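Local atomic coordinates of possible galactose mutarotase (Streptomyces platensis subsp. rosaceus, PDB entry 4RNL), a protein that is of unknown function but probably interconverts the alpha and beta anomers of galactose or a related sugar, as aldose 1-epimerases do. Residues A[22-27]-A[37-42]; A[60-65]-A[76-81]; A[88-93]-A[315-320]; A[82-87]-A[173-178]; A[226-231]-A[239-244]. All coordinates share one frame; numbering follows the deposited sequence.

Contact 1: residues A[22-27]-A[37-42]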
# COMPACT_ATOMS: atom_id res chain seq x y z
N VAL A 22 15.62 5.52 13.54
CA VAL A 22 14.70 4.62 12.86
C VAL A 22 15.12 3.19 13.19
O VAL A 22 16.30 2.87 13.18
CB VAL A 22 14.74 4.83 11.33
CG1 VAL A 22 13.88 3.80 10.60
CG2 VAL A 22 14.31 6.26 10.98
N ASP A 23 14.14 2.34 13.52
CA ASP A 23 14.40 0.93 13.80
C ASP A 23 13.87 0.05 12.67
O ASP A 23 12.94 0.43 11.97
CB ASP A 23 13.70 0.51 15.10
CG ASP A 23 14.45 0.94 16.34
OD1 ASP A 23 15.66 1.25 16.25
OD2 ASP A 23 13.82 0.93 17.42
N ARG A 24 14.48 -1.13 12.51
CA ARG A 24 13.97 -2.13 11.57
C ARG A 24 13.50 -3.36 12.33
O ARG A 24 14.25 -3.94 13.12
CB ARG A 24 15.03 -2.53 10.53
CG ARG A 24 14.51 -3.56 9.52
CD ARG A 24 15.42 -3.70 8.30
NE ARG A 24 16.73 -4.26 8.65
CZ ARG A 24 17.64 -4.63 7.75
NH1 ARG A 24 17.39 -4.49 6.46
NH2 ARG A 24 18.81 -5.13 8.15
N TRP A 25 12.25 -3.75 12.12
CA TRP A 25 11.69 -4.93 12.78
C TRP A 25 11.68 -6.08 11.80
O TRP A 25 11.25 -5.93 10.65
CB TRP A 25 10.27 -4.63 13.26
CG TRP A 25 10.24 -3.70 14.44
CD1 TRP A 25 10.43 -2.34 14.42
CD2 TRP A 25 10.00 -4.05 15.81
NE1 TRP A 25 10.32 -1.84 15.71
CE2 TRP A 25 10.06 -2.87 16.57
CE3 TRP A 25 9.75 -5.27 16.46
CZ2 TRP A 25 9.88 -2.86 17.96
CZ3 TRP A 25 9.56 -5.25 17.83
CH2 TRP A 25 9.63 -4.06 18.57
N THR A 26 12.16 -7.24 12.24
CA THR A 26 12.21 -8.42 11.38
C THR A 26 11.23 -9.46 11.87
O THR A 26 11.27 -9.86 13.04
CB THR A 26 13.62 -9.04 11.34
OG1 THR A 26 14.54 -8.09 10.80
CG2 THR A 26 13.62 -10.28 10.46
N LEU A 27 10.33 -9.88 10.98
CA LEU A 27 9.38 -10.94 11.27
C LEU A 27 9.80 -12.15 10.45
O LEU A 27 9.94 -12.05 9.23
CB LEU A 27 7.96 -10.50 10.86
CG LEU A 27 7.16 -9.55 11.75
CD1 LEU A 27 7.95 -8.32 12.16
CD2 LEU A 27 5.88 -9.12 11.06
N ARG A 37 10.57 -7.43 6.69
CA ARG A 37 11.19 -6.41 7.53
C ARG A 37 10.41 -5.11 7.40
O ARG A 37 10.05 -4.71 6.29
CB ARG A 37 12.65 -6.20 7.13
CG ARG A 37 13.50 -7.46 7.25
CD ARG A 37 14.97 -7.15 7.00
NE ARG A 37 15.79 -8.36 7.08
CZ ARG A 37 16.36 -8.94 6.02
NH1 ARG A 37 16.20 -8.42 4.81
NH2 ARG A 37 17.08 -10.04 6.18
N VAL A 38 10.16 -4.46 8.54
CA VAL A 38 9.32 -3.26 8.60
C VAL A 38 10.08 -2.15 9.32
O VAL A 38 10.69 -2.38 10.38
CB VAL A 38 8.01 -3.54 9.36
CG1 VAL A 38 7.15 -2.28 9.43
CG2 VAL A 38 7.22 -4.67 8.69
N LEU A 39 10.06 -0.95 8.75
CA LEU A 39 10.78 0.19 9.33
C LEU A 39 9.84 1.07 10.12
O LEU A 39 8.68 1.23 9.74
CB LEU A 39 11.42 1.03 8.23
CG LEU A 39 12.21 0.31 7.14
CD1 LEU A 39 12.77 1.36 6.18
CD2 LEU A 39 13.33 -0.54 7.73
N THR A 40 10.33 1.67 11.20
CA THR A 40 9.51 2.64 11.93
C THR A 40 9.36 3.93 11.13
O THR A 40 8.47 4.75 11.40
CB THR A 40 10.06 2.96 13.33
OG1 THR A 40 11.39 3.47 13.21
CG2 THR A 40 10.05 1.72 14.20
N TYR A 41 10.23 4.13 10.14
CA TYR A 41 10.06 5.27 9.23
C TYR A 41 9.01 4.93 8.19
O TYR A 41 9.18 3.98 7.42
CB TYR A 41 11.38 5.59 8.52
CG TYR A 41 11.32 6.74 7.52
CD1 TYR A 41 10.94 8.02 7.92
CD2 TYR A 41 11.68 6.55 6.19
CE1 TYR A 41 10.90 9.07 7.01
CE2 TYR A 41 11.65 7.59 5.28
CZ TYR A 41 11.25 8.84 5.69
OH TYR A 41 11.22 9.89 4.78
N GLY A 42 7.91 5.69 8.19
CA GLY A 42 6.88 5.55 7.18
C GLY A 42 6.22 4.18 7.13
O GLY A 42 5.58 3.83 6.14
O HOH W 1 16.85 -8.41 9.28
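Arg37, Thr40 and Arg24 have the largest shares of the surface buried between two neighbouring strands of an antiparallel sheet, 22-27 and 37-39, which form a beta hairpin and run at 158° to each other. On one side of the sheet Arg24 and Arg37 lie near each other. The extended chain of Arg37 passes its CD over one face of the Arg24 guanidinium, toward its rim, with CD 3.6 Å from Arg24 NH1. Arg24 has CG anti to the backbone N (chi1 -179°), which sets the stem beside Leu39, and the bend at chi3 turns the head across Arg37; Leu39 CD2 is 3.7 Å from Arg24 CG. Long side chains with a greasy stem and a charged end suit this partly exposed surface. On the other side Trp25 and Val38 are buried, Trp25 lying against Ala126 and Glu128 of strand 125-129.

Thr40 takes over where the regular pairing ends. Its OG1 accepts from Asp23 N at 3.0 Å, while its own backbone N gives a 3.0 Å bond to Asp23 O; the hydroxyl thus takes the place that Thr40's own backbone carbonyl would fill in a regular hydrogen-bonded pair. Deeper in the pair, Trp25 and Val38 exchange bonds in both directions, Trp25 N to Val38 O at 2.7 Å and Val38 N to Trp25 O at 2.8 Å.

Arg24 NH1 and Arg37 NE are 4.2 Å apart, and the like charges are probably eased by acceptors on strand 45-51: Arg24 bonds to Gln46, and Arg37 has weaker links to Thr47 and Glu49.

Contact 2: residues A[60-65]-A[76-81]; sequences LALGFA and SYFGAL
Phe78 projects from a type II beta turn, Tyr77 to Ala80, and meets Leu62, Gly63 and Phe64 of an extended loop. The two loops flank helix 67-72, in the beta-sandwich fold of the galactose mutarotase family, and the contact is buried.

Three side chains set the arrangement. Leu62 comes over one face of the Phe78 ring in a CH-pi contact: CB is 4.1 Å from the ring centroid, 27° off the normal, and CD1 reaches the same ring at CE1, 3.8 Å away. Ser76 CB lies over the opposite face, so the ring is held between the methylenes of Leu62 and Ser76. Phe64 arrives from another direction, its long axis at about a right angle to that of Phe78. Its CE2 touches the Phe78 edge near the ring plane, 3.5 Å from CD2. The two planes stand at 58° with centroids 5.3 Å apart, an oblique pairing that is neither a stack nor a T. Phe78 CG is anti to the carbonyl carbon (chi1 -75°), which directs the ring from the turn into this apolar corner; flat aromatic groups suit it because each can offer a different surface to a different neighbour. Tyr184 adds an edge-to-face partner to Phe78, and Tyr70 of the helix does the same for Phe64.

Gly79 occupies the third position of the turn with positive phi, a conformation that favours glycine, and the turn is closed by Ala80 N to Tyr77 O at 3.2 Å. Beside it a water donates to Leu62 O at 2.8 Å and accepts weakly from Gly79 N at 3.0 Å.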
# COMPACT_ATOMS: atom_id res chain seq x y z
N LEU A 60 11.29 -10.05 -2.77
CA LEU A 60 10.28 -9.73 -3.77
C LEU A 60 9.86 -8.26 -3.81
O LEU A 60 9.30 -7.81 -4.81
CB LEU A 60 9.03 -10.58 -3.55
CG LEU A 60 9.24 -12.08 -3.28
CD1 LEU A 60 7.90 -12.78 -3.10
CD2 LEU A 60 10.02 -12.74 -4.41
N ALA A 61 10.08 -7.52 -2.73
CA ALA A 61 9.54 -6.15 -2.69
C ALA A 61 10.50 -5.12 -3.30
O ALA A 61 11.71 -5.22 -3.11
CB ALA A 61 9.20 -5.76 -1.25
N LEU A 62 9.97 -4.14 -4.04
CA LEU A 62 10.81 -3.04 -4.49
C LEU A 62 11.19 -2.22 -3.27
O LEU A 62 10.34 -1.89 -2.44
CB LEU A 62 10.09 -2.15 -5.52
CG LEU A 62 9.64 -2.80 -6.83
CD1 LEU A 62 9.26 -1.73 -7.85
CD2 LEU A 62 10.70 -3.74 -7.40
N GLY A 63 12.47 -1.89 -3.14
CA GLY A 63 12.90 -1.14 -1.98
C GLY A 63 14.38 -0.81 -2.05
O GLY A 63 15.01 -0.95 -3.10
N PHE A 64 14.93 -0.39 -0.92
CA PHE A 64 16.35 -0.03 -0.86
C PHE A 64 17.00 -0.75 0.30
O PHE A 64 16.33 -1.10 1.28
CB PHE A 64 16.50 1.47 -0.64
CG PHE A 64 15.85 2.32 -1.70
CD1 PHE A 64 16.35 2.33 -3.00
CD2 PHE A 64 14.77 3.13 -1.38
CE1 PHE A 64 15.76 3.13 -3.97
CE2 PHE A 64 14.17 3.93 -2.35
CZ PHE A 64 14.67 3.93 -3.64
N ALA A 65 18.31 -0.95 0.18
CA ALA A 65 19.10 -1.59 1.22
C ALA A 65 19.28 -0.68 2.42
O ALA A 65 19.50 -1.16 3.54
CB ALA A 65 20.46 -2.02 0.66
N SER A 76 8.60 7.37 -4.79
CA SER A 76 8.07 6.10 -5.28
C SER A 76 7.13 5.46 -4.28
O SER A 76 6.40 4.52 -4.61
CB SER A 76 9.21 5.10 -5.54
OG SER A 76 9.99 5.50 -6.66
N TYR A 77 7.17 5.95 -3.04
CA TYR A 77 6.43 5.37 -1.93
C TYR A 77 6.70 3.87 -1.74
O TYR A 77 5.80 3.13 -1.35
CB TYR A 77 4.92 5.61 -2.10
CG TYR A 77 4.57 7.08 -2.03
CD1 TYR A 77 4.65 7.88 -3.17
CD2 TYR A 77 4.20 7.67 -0.84
CE1 TYR A 77 4.34 9.24 -3.11
CE2 TYR A 77 3.89 9.03 -0.76
CZ TYR A 77 3.97 9.80 -1.90
OH TYR A 77 3.66 11.15 -1.84
N PHE A 78 7.93 3.43 -2.00
CA PHE A 78 8.27 2.01 -1.83
C PHE A 78 7.89 1.52 -0.44
O PHE A 78 8.27 2.13 0.56
CB PHE A 78 9.76 1.78 -2.06
CG PHE A 78 10.18 1.82 -3.50
CD1 PHE A 78 9.29 1.49 -4.51
CD2 PHE A 78 11.48 2.18 -3.84
CE1 PHE A 78 9.69 1.52 -5.85
CE2 PHE A 78 11.89 2.22 -5.17
CZ PHE A 78 10.99 1.89 -6.18
N GLY A 79 7.11 0.43 -0.38
CA GLY A 79 6.74 -0.24 0.85
C GLY A 79 5.90 0.52 1.87
O GLY A 79 5.65 0.02 2.98
N ALA A 80 5.42 1.71 1.50
CA ALA A 80 5.02 2.68 2.50
C ALA A 80 3.61 2.55 3.06
O ALA A 80 2.66 2.26 2.33
CB ALA A 80 5.24 4.09 1.97
N LEU A 81 3.50 2.79 4.36
CA LEU A 81 2.21 3.07 5.00
C LEU A 81 1.81 4.46 4.50
O LEU A 81 2.52 5.44 4.73
CB LEU A 81 2.41 3.09 6.52
CG LEU A 81 1.25 3.12 7.53
CD1 LEU A 81 1.81 3.06 8.95
CD2 LEU A 81 0.39 4.32 7.38
O HOH W 2 7.54 -1.98 -2.06

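Contact 3: residues A[88-93]-A[315-320]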
# COMPACT_ATOMS: atom_id res chain seq x y z
N ARG A 88 -5.48 10.44 -4.51
CA ARG A 88 -5.62 11.86 -4.84
C ARG A 88 -6.90 12.50 -4.34
O ARG A 88 -7.97 11.88 -4.35
CB ARG A 88 -5.51 12.05 -6.36
CG ARG A 88 -4.16 11.66 -6.92
CD ARG A 88 -4.06 11.83 -8.43
NE ARG A 88 -2.67 11.67 -8.84
CZ ARG A 88 -2.09 10.49 -9.06
NH1 ARG A 88 -2.79 9.37 -8.93
NH2 ARG A 88 -0.80 10.43 -9.39
N ILE A 89 -6.77 13.76 -3.93
CA ILE A 89 -7.92 14.61 -3.65
C ILE A 89 -7.84 15.77 -4.62
O ILE A 89 -6.86 16.52 -4.62
CB ILE A 89 -7.92 15.12 -2.20
CG1 ILE A 89 -8.07 13.95 -1.23
CG2 ILE A 89 -9.03 16.17 -1.98
CD1 ILE A 89 -7.90 14.33 0.26
N ALA A 90 -8.85 15.90 -5.47
CA ALA A 90 -8.82 16.88 -6.55
C ALA A 90 -8.69 18.31 -6.02
O ALA A 90 -9.39 18.70 -5.08
CB ALA A 90 -10.06 16.74 -7.42
N GLY A 91 -7.77 19.06 -6.61
CA GLY A 91 -7.61 20.47 -6.30
C GLY A 91 -7.02 20.74 -4.93
O GLY A 91 -7.01 21.89 -4.47
N ALA A 92 -6.54 19.68 -4.27
CA ALA A 92 -5.99 19.78 -2.92
C ALA A 92 -6.99 20.47 -2.00
O ALA A 92 -6.60 21.30 -1.17
CB ALA A 92 -4.66 20.52 -2.92
N SER A 93 -8.26 20.13 -2.14
CA SER A 93 -9.31 20.76 -1.36
C SER A 93 -10.54 19.86 -1.29
O SER A 93 -10.83 19.13 -2.23
CB SER A 93 -9.70 22.09 -2.01
OG SER A 93 -10.65 22.77 -1.22
N SER A 315 -12.53 10.46 -3.06
CA SER A 315 -13.77 10.24 -2.30
C SER A 315 -14.26 11.44 -1.48
O SER A 315 -15.48 11.65 -1.38
CB SER A 315 -13.66 8.98 -1.42
OG SER A 315 -13.49 7.82 -2.22
N PRO A 316 -13.35 12.24 -0.90
CA PRO A 316 -13.86 13.40 -0.16
C PRO A 316 -14.61 14.42 -1.03
O PRO A 316 -15.29 15.29 -0.50
CB PRO A 316 -12.59 14.02 0.43
CG PRO A 316 -11.67 12.85 0.61
CD PRO A 316 -11.91 12.04 -0.64
N ASN A 317 -14.47 14.31 -2.35
CA ASN A 317 -15.22 15.17 -3.27
C ASN A 317 -16.29 14.42 -4.04
O ASN A 317 -16.91 14.97 -4.95
CB ASN A 317 -14.26 15.84 -4.25
CG ASN A 317 -13.43 16.92 -3.61
OD1 ASN A 317 -13.98 17.79 -2.92
ND2 ASN A 317 -12.11 16.87 -3.81
N ARG A 318 -16.49 13.15 -3.69
CA ARG A 318 -17.41 12.27 -4.41
C ARG A 318 -18.33 11.54 -3.44
O ARG A 318 -18.01 10.44 -2.98
CB ARG A 318 -16.61 11.25 -5.22
CG ARG A 318 -15.84 11.84 -6.40
CD ARG A 318 -16.79 12.35 -7.49
NE ARG A 318 -17.60 11.28 -8.09
CZ ARG A 318 -17.33 10.71 -9.26
NH1 ARG A 318 -18.11 9.74 -9.73
NH2 ARG A 318 -16.26 11.09 -9.96
N PRO A 319 -19.49 12.14 -3.11
CA PRO A 319 -20.37 11.51 -2.12
C PRO A 319 -21.01 10.23 -2.64
O PRO A 319 -21.58 9.48 -1.85
CB PRO A 319 -21.45 12.58 -1.87
CG PRO A 319 -20.87 13.86 -2.38
CD PRO A 319 -19.97 13.47 -3.52
N ASP A 320 -20.90 9.97 -3.94
CA ASP A 320 -21.41 8.72 -4.50
C ASP A 320 -20.49 7.52 -4.23
O ASP A 320 -20.90 6.37 -4.39
CB ASP A 320 -21.70 8.85 -6.00
CG ASP A 320 -20.49 9.34 -6.79
OD1 ASP A 320 -19.79 10.27 -6.31
OD2 ASP A 320 -20.25 8.82 -7.90
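Asn317 meets Ser93 and Ile89 across this contact, and its side chain makes the polar part of it. CB leaves the backbone toward 88-93, and CG, anti to the carbonyl carbon (chi1 -73°), carries the amide on to Ser93, coming within 3.7 Å of Ser93 O; the side chain also touches Phe94. At the tip ND2 gives a hydrogen bond to Ser93 O, 3.0 Å long and fairly straight at 162°; the acceptor lies in the amide plane, only 3° out of it, so the flat group presents an N-H squarely. ND2 also bonds to Asp314 and lies 3.5 Å from Ala90 O. OD1 is left 3.5 Å from Ser93 O, two acceptors that do not bond.

The residue ends a short 3-10 segment, 315-317, closed by Arg318 N to Ser315 O, and it faces the turn that follows strand 88-89, where Ala92 N bonds to Ile89 O. An asparagine suits this surface place because a short amide can reach a backbone carbonyl.

Beside the amide the contact is apolar. Ile89 CG2 meets Asn317 ND2 at 3.7 Å, and Ile89 CD1 touches Pro316 CG at 4.1 Å, a rigid ring against a branched chain that crosses it at about a right angle.

Contact 4: residues A[82-87]-A[173-178]; sequences VGRYAN and APTVVN
Asn178 O takes the backbone N-H of Ala86 at 2.8 Å, and Asn178 N returns a 3.0 Å bond to Arg84 O. The two residues flank Tyr85, so Asn178 is bridged to it by a single beta pair. The asparagine does further work with its side chain: CB lies over one face of the Tyr85 ring, 3.9 Å from its centroid in a CH-pi contact, and with CG anti to the backbone N (chi1 -176°) the amide runs on so that ND2 comes to Ala86 O in a weak 3.1 Å bond. The amide plane stands at 57° to the ring. Asn178 OD1 accepts from the backbone of His311, while Tyr85 OH is bonded to Ser315.

Arg84 follows a cis peptide bond and stretches along the other segment, its CD 3.4 Å from Val176 O, a buried carbonyl with no polar partner in the model. Its guanidinium has its edge to Thr175 and bonds to Ser139 of strand 132-139 and Gly148 of a loop, polar groups that meet a buried charge.

Here the Gly-Arg-Tyr-Ala-Asn-Arg run familiar in aldose 1-epimerases is tied to the chain around strand 175-176. Glycerol, probably from crystallisation, bonds weakly to Asn87 and also to Arg88, which is consistent with these loops bordering the sugar pocket of that family.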
# COMPACT_ATOMS: atom_id res chain seq x y z
N VAL A 82 0.67 4.56 3.82
CA VAL A 82 0.27 5.82 3.22
C VAL A 82 -0.94 6.40 3.94
O VAL A 82 -1.90 5.68 4.23
CB VAL A 82 -0.07 5.64 1.73
CG1 VAL A 82 -0.64 6.93 1.16
CG2 VAL A 82 1.19 5.24 0.97
N GLY A 83 -0.89 7.70 4.25
CA GLY A 83 -2.00 8.38 4.92
C GLY A 83 -1.64 9.85 5.03
O GLY A 83 -0.50 10.21 4.70
N ARG A 84 -2.54 10.71 5.51
CA ARG A 84 -3.84 10.32 6.08
C ARG A 84 -4.84 9.88 5.01
O ARG A 84 -5.81 9.18 5.31
CB ARG A 84 -4.42 11.51 6.87
CG ARG A 84 -5.67 11.18 7.69
CD ARG A 84 -6.24 12.42 8.38
NE ARG A 84 -5.30 13.04 9.32
CZ ARG A 84 -5.69 13.76 10.37
NH1 ARG A 84 -6.98 13.92 10.63
NH2 ARG A 84 -4.79 14.31 11.18
N TYR A 85 -4.61 10.32 3.78
CA TYR A 85 -5.52 9.96 2.68
C TYR A 85 -4.72 9.43 1.49
O TYR A 85 -3.96 10.16 0.86
CB TYR A 85 -6.44 11.14 2.26
CG TYR A 85 -7.51 10.65 1.30
CD1 TYR A 85 -7.25 10.55 -0.06
CD2 TYR A 85 -8.75 10.22 1.77
CE1 TYR A 85 -8.19 10.05 -0.93
CE2 TYR A 85 -9.71 9.72 0.90
CZ TYR A 85 -9.42 9.64 -0.45
OH TYR A 85 -10.35 9.14 -1.33
N ALA A 86 -4.91 8.15 1.19
CA ALA A 86 -4.16 7.51 0.11
C ALA A 86 -4.75 7.89 -1.23
O ALA A 86 -5.98 7.98 -1.38
CB ALA A 86 -4.15 6.00 0.27
N ASN A 87 -3.88 8.07 -2.21
CA ASN A 87 -4.24 8.57 -3.54
C ASN A 87 -4.65 10.05 -3.55
O ASN A 87 -4.21 10.83 -2.70
CB ASN A 87 -5.28 7.67 -4.22
CG ASN A 87 -5.05 7.58 -5.71
OD1 ASN A 87 -5.58 8.37 -6.47
ND2 ASN A 87 -4.21 6.63 -6.13
N ALA A 173 -12.25 14.72 16.00
CA ALA A 173 -13.12 15.60 15.21
C ALA A 173 -13.33 14.98 13.83
O ALA A 173 -12.48 14.22 13.38
CB ALA A 173 -12.50 16.99 15.09
N PRO A 174 -14.46 15.30 13.17
CA PRO A 174 -14.71 14.71 11.84
C PRO A 174 -13.54 14.93 10.89
O PRO A 174 -12.95 16.02 10.85
CB PRO A 174 -15.95 15.46 11.35
CG PRO A 174 -16.68 15.82 12.61
CD PRO A 174 -15.60 16.12 13.63
N THR A 175 -13.19 13.88 10.16
CA THR A 175 -12.06 13.93 9.25
C THR A 175 -12.29 12.92 8.15
O THR A 175 -13.31 12.24 8.14
CB THR A 175 -10.75 13.64 10.01
OG1 THR A 175 -9.64 14.06 9.21
CG2 THR A 175 -10.61 12.15 10.35
N VAL A 176 -11.35 12.83 7.21
CA VAL A 176 -11.37 11.74 6.24
C VAL A 176 -10.11 10.91 6.44
O VAL A 176 -9.06 11.44 6.83
CB VAL A 176 -11.45 12.25 4.78
CG1 VAL A 176 -12.76 12.99 4.54
CG2 VAL A 176 -10.26 13.16 4.45
N VAL A 177 -10.24 9.60 6.22
CA VAL A 177 -9.15 8.64 6.45
C VAL A 177 -9.21 7.57 5.37
O VAL A 177 -10.29 7.05 5.06
CB VAL A 177 -9.27 7.93 7.81
CG1 VAL A 177 -8.02 7.08 8.06
CG2 VAL A 177 -9.45 8.91 8.93
N ASN A 178 -8.06 7.23 4.80
CA ASN A 178 -7.96 6.18 3.80
C ASN A 178 -6.52 5.69 3.83
O ASN A 178 -5.65 6.27 3.18
CB ASN A 178 -8.32 6.76 2.43
CG ASN A 178 -8.34 5.72 1.30
OD1 ASN A 178 -8.59 4.53 1.52
ND2 ASN A 178 -8.07 6.18 0.09

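Contact 5: residues A[226-231]-A[239-244]; sequences GTRFDF and GAYDHN
This is a cation-pi and aromatic contact, partly buried, in which the turn at 226-231 packs against the approach to strand 242-246 of a large antiparallel sheet. The guanidinium of Arg228 lies flat on Tyr241, planes 15° apart, with CZ 4.1 Å from the ring centroid. Its CG sits between the backbone N and the carbonyl carbon (chi1 69°), and the bend at chi3 brings the head back over the ring. Both NH1 and NH2 then give bonds to Ala240 O, 2.6 and 3.0 Å long, with that oxygen in the guanidinium plane. Gly239 CA is 3.8 Å from NH1, and its lack of a side chain suits the place.

Tyr241 OH donates a short 2.5 Å bond to Arg228 O, the hydroxyl tilted 27° from the carbonyl plane; Arg235 binds both oxygens, which probably polarises them. The turn itself is type I, Thr227 to Asp230, with Thr227 OG1 accepting from Phe229 N as an ST turn.

The opposite face of Tyr241 receives the edge of Phe231, with Phe231 CZ 3.7 Å from Tyr241 CZ. Phe229 likewise points its edge at the face of His243, centroids 4.7 Å apart. Phe229, Phe231, Tyr241 and His243 thus make up an aromatic cluster with two edge-to-face pairs and the Arg228 guanidinium stacked on Tyr241.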
# COMPACT_ATOMS: atom_id res chain seq x y z
N GLY A 226 -14.81 -5.82 -22.11
CA GLY A 226 -14.47 -5.26 -23.41
C GLY A 226 -13.34 -4.24 -23.40
O GLY A 226 -12.95 -3.73 -24.45
N THR A 227 -12.82 -3.96 -22.21
CA THR A 227 -11.74 -2.98 -22.08
C THR A 227 -10.44 -3.63 -21.62
O THR A 227 -10.41 -4.80 -21.22
CB THR A 227 -12.07 -1.91 -21.02
OG1 THR A 227 -11.89 -2.48 -19.71
CG2 THR A 227 -13.50 -1.39 -21.16
N ARG A 228 -9.36 -2.85 -21.64
CA ARG A 228 -8.06 -3.33 -21.18
C ARG A 228 -8.03 -3.53 -19.67
O ARG A 228 -7.04 -4.02 -19.11
CB ARG A 228 -6.97 -2.34 -21.60
CG ARG A 228 -7.04 -1.00 -20.85
CD ARG A 228 -6.09 0.05 -21.47
NE ARG A 228 -4.71 -0.39 -21.28
CZ ARG A 228 -3.96 -0.06 -20.24
NH1 ARG A 228 -2.73 -0.52 -20.16
NH2 ARG A 228 -4.42 0.74 -19.29
N PHE A 229 -9.12 -3.17 -18.98
CA PHE A 229 -9.14 -3.28 -17.52
C PHE A 229 -9.82 -4.56 -17.04
O PHE A 229 -10.03 -4.76 -15.84
CB PHE A 229 -9.80 -2.04 -16.90
CG PHE A 229 -9.19 -0.76 -17.38
CD1 PHE A 229 -8.01 -0.28 -16.81
CD2 PHE A 229 -9.76 -0.04 -18.42
CE1 PHE A 229 -7.44 0.90 -17.25
CE2 PHE A 229 -9.19 1.14 -18.88
CZ PHE A 229 -8.03 1.61 -18.30
N ASP A 230 -10.16 -5.45 -17.97
CA ASP A 230 -10.80 -6.71 -17.61
C ASP A 230 -9.77 -7.73 -17.11
O ASP A 230 -9.00 -8.30 -17.90
CB ASP A 230 -11.58 -7.29 -18.80
CG ASP A 230 -12.53 -8.42 -18.39
OD1 ASP A 230 -12.45 -8.89 -17.24
OD2 ASP A 230 -13.35 -8.86 -19.24
N PHE A 231 -9.74 -7.94 -15.79
CA PHE A 231 -8.89 -8.94 -15.14
C PHE A 231 -9.74 -9.99 -14.44
O PHE A 231 -9.29 -10.65 -13.50
CB PHE A 231 -7.95 -8.30 -14.10
CG PHE A 231 -6.78 -7.54 -14.69
CD1 PHE A 231 -5.62 -8.20 -15.05
CD2 PHE A 231 -6.83 -6.15 -14.84
CE1 PHE A 231 -4.53 -7.51 -15.58
CE2 PHE A 231 -5.75 -5.44 -15.37
CZ PHE A 231 -4.59 -6.12 -15.74
N GLY A 239 0.24 -4.33 -19.75
CA GLY A 239 0.22 -2.91 -20.05
C GLY A 239 0.53 -2.04 -18.84
O GLY A 239 0.82 -2.55 -17.75
N ALA A 240 0.48 -0.73 -19.04
CA ALA A 240 0.66 0.23 -17.96
C ALA A 240 -0.70 0.51 -17.32
O ALA A 240 -1.70 0.67 -18.03
CB ALA A 240 1.25 1.53 -18.51
N TYR A 241 -0.72 0.55 -15.99
CA TYR A 241 -1.93 0.89 -15.24
C TYR A 241 -1.61 1.85 -14.12
O TYR A 241 -0.51 1.84 -13.56
CB TYR A 241 -2.59 -0.38 -14.66
CG TYR A 241 -3.10 -1.32 -15.73
CD1 TYR A 241 -4.39 -1.18 -16.24
CD2 TYR A 241 -2.31 -2.34 -16.23
CE1 TYR A 241 -4.87 -2.02 -17.23
CE2 TYR A 241 -2.77 -3.20 -17.22
CZ TYR A 241 -4.06 -3.03 -17.72
OH TYR A 241 -4.53 -3.88 -18.70
N ASP A 242 -2.57 2.71 -13.80
CA ASP A 242 -2.54 3.51 -12.59
C ASP A 242 -4.00 3.82 -12.32
O ASP A 242 -4.44 4.97 -12.47
CB ASP A 242 -1.73 4.79 -12.81
CG ASP A 242 -1.54 5.58 -11.53
OD1 ASP A 242 -1.92 5.07 -10.44
OD2 ASP A 242 -1.01 6.71 -11.60
N HIS A 243 -4.74 2.78 -11.97
CA HIS A 243 -6.20 2.83 -11.96
C HIS A 243 -6.78 2.11 -10.76
O HIS A 243 -6.23 1.09 -10.31
CB HIS A 243 -6.75 2.17 -13.22
CG HIS A 243 -6.41 2.93 -14.47
ND1 HIS A 243 -5.19 2.83 -15.09
CD2 HIS A 243 -7.14 3.82 -15.20
CE1 HIS A 243 -5.17 3.61 -16.16
NE2 HIS A 243 -6.35 4.21 -16.25
N ASN A 244 -7.88 2.64 -10.24
CA ASN A 244 -8.63 2.02 -9.17
C ASN A 244 -9.68 1.07 -9.73
O ASN A 244 -10.42 1.43 -10.66
CB ASN A 244 -9.32 3.10 -8.32
CG ASN A 244 -10.27 2.51 -7.28
OD1 ASN A 244 -9.83 2.04 -6.22
ND2 ASN A 244 -11.57 2.56 -7.56

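In the fold
Contacts 1, 2, 4 and 3 form a touching series. Gly42 O of contact 1 probably bonds to Leu81 N of contact 2 at 2.9 Å; Tyr77 CD2 of contact 2 packs on Val82 CG2 of contact 4 at 4.3 Å; and Ser315 N of contact 3 probably bonds to Tyr85 OH of contact 4 at 3.1 Å. Contact 5 lies far from contact 1, their centres about 33 Å apart, yet contact 3 reaches it: Arg88 NH1 is 4.2 Å from Asp242 OD2. Glycerol, probably from crystallisation, bonds to Arg88 and Asp242 and weakly to Asn87, so contacts 3, 4 and 5 may border the sugar pocket expected of an aldose 1-epimerase.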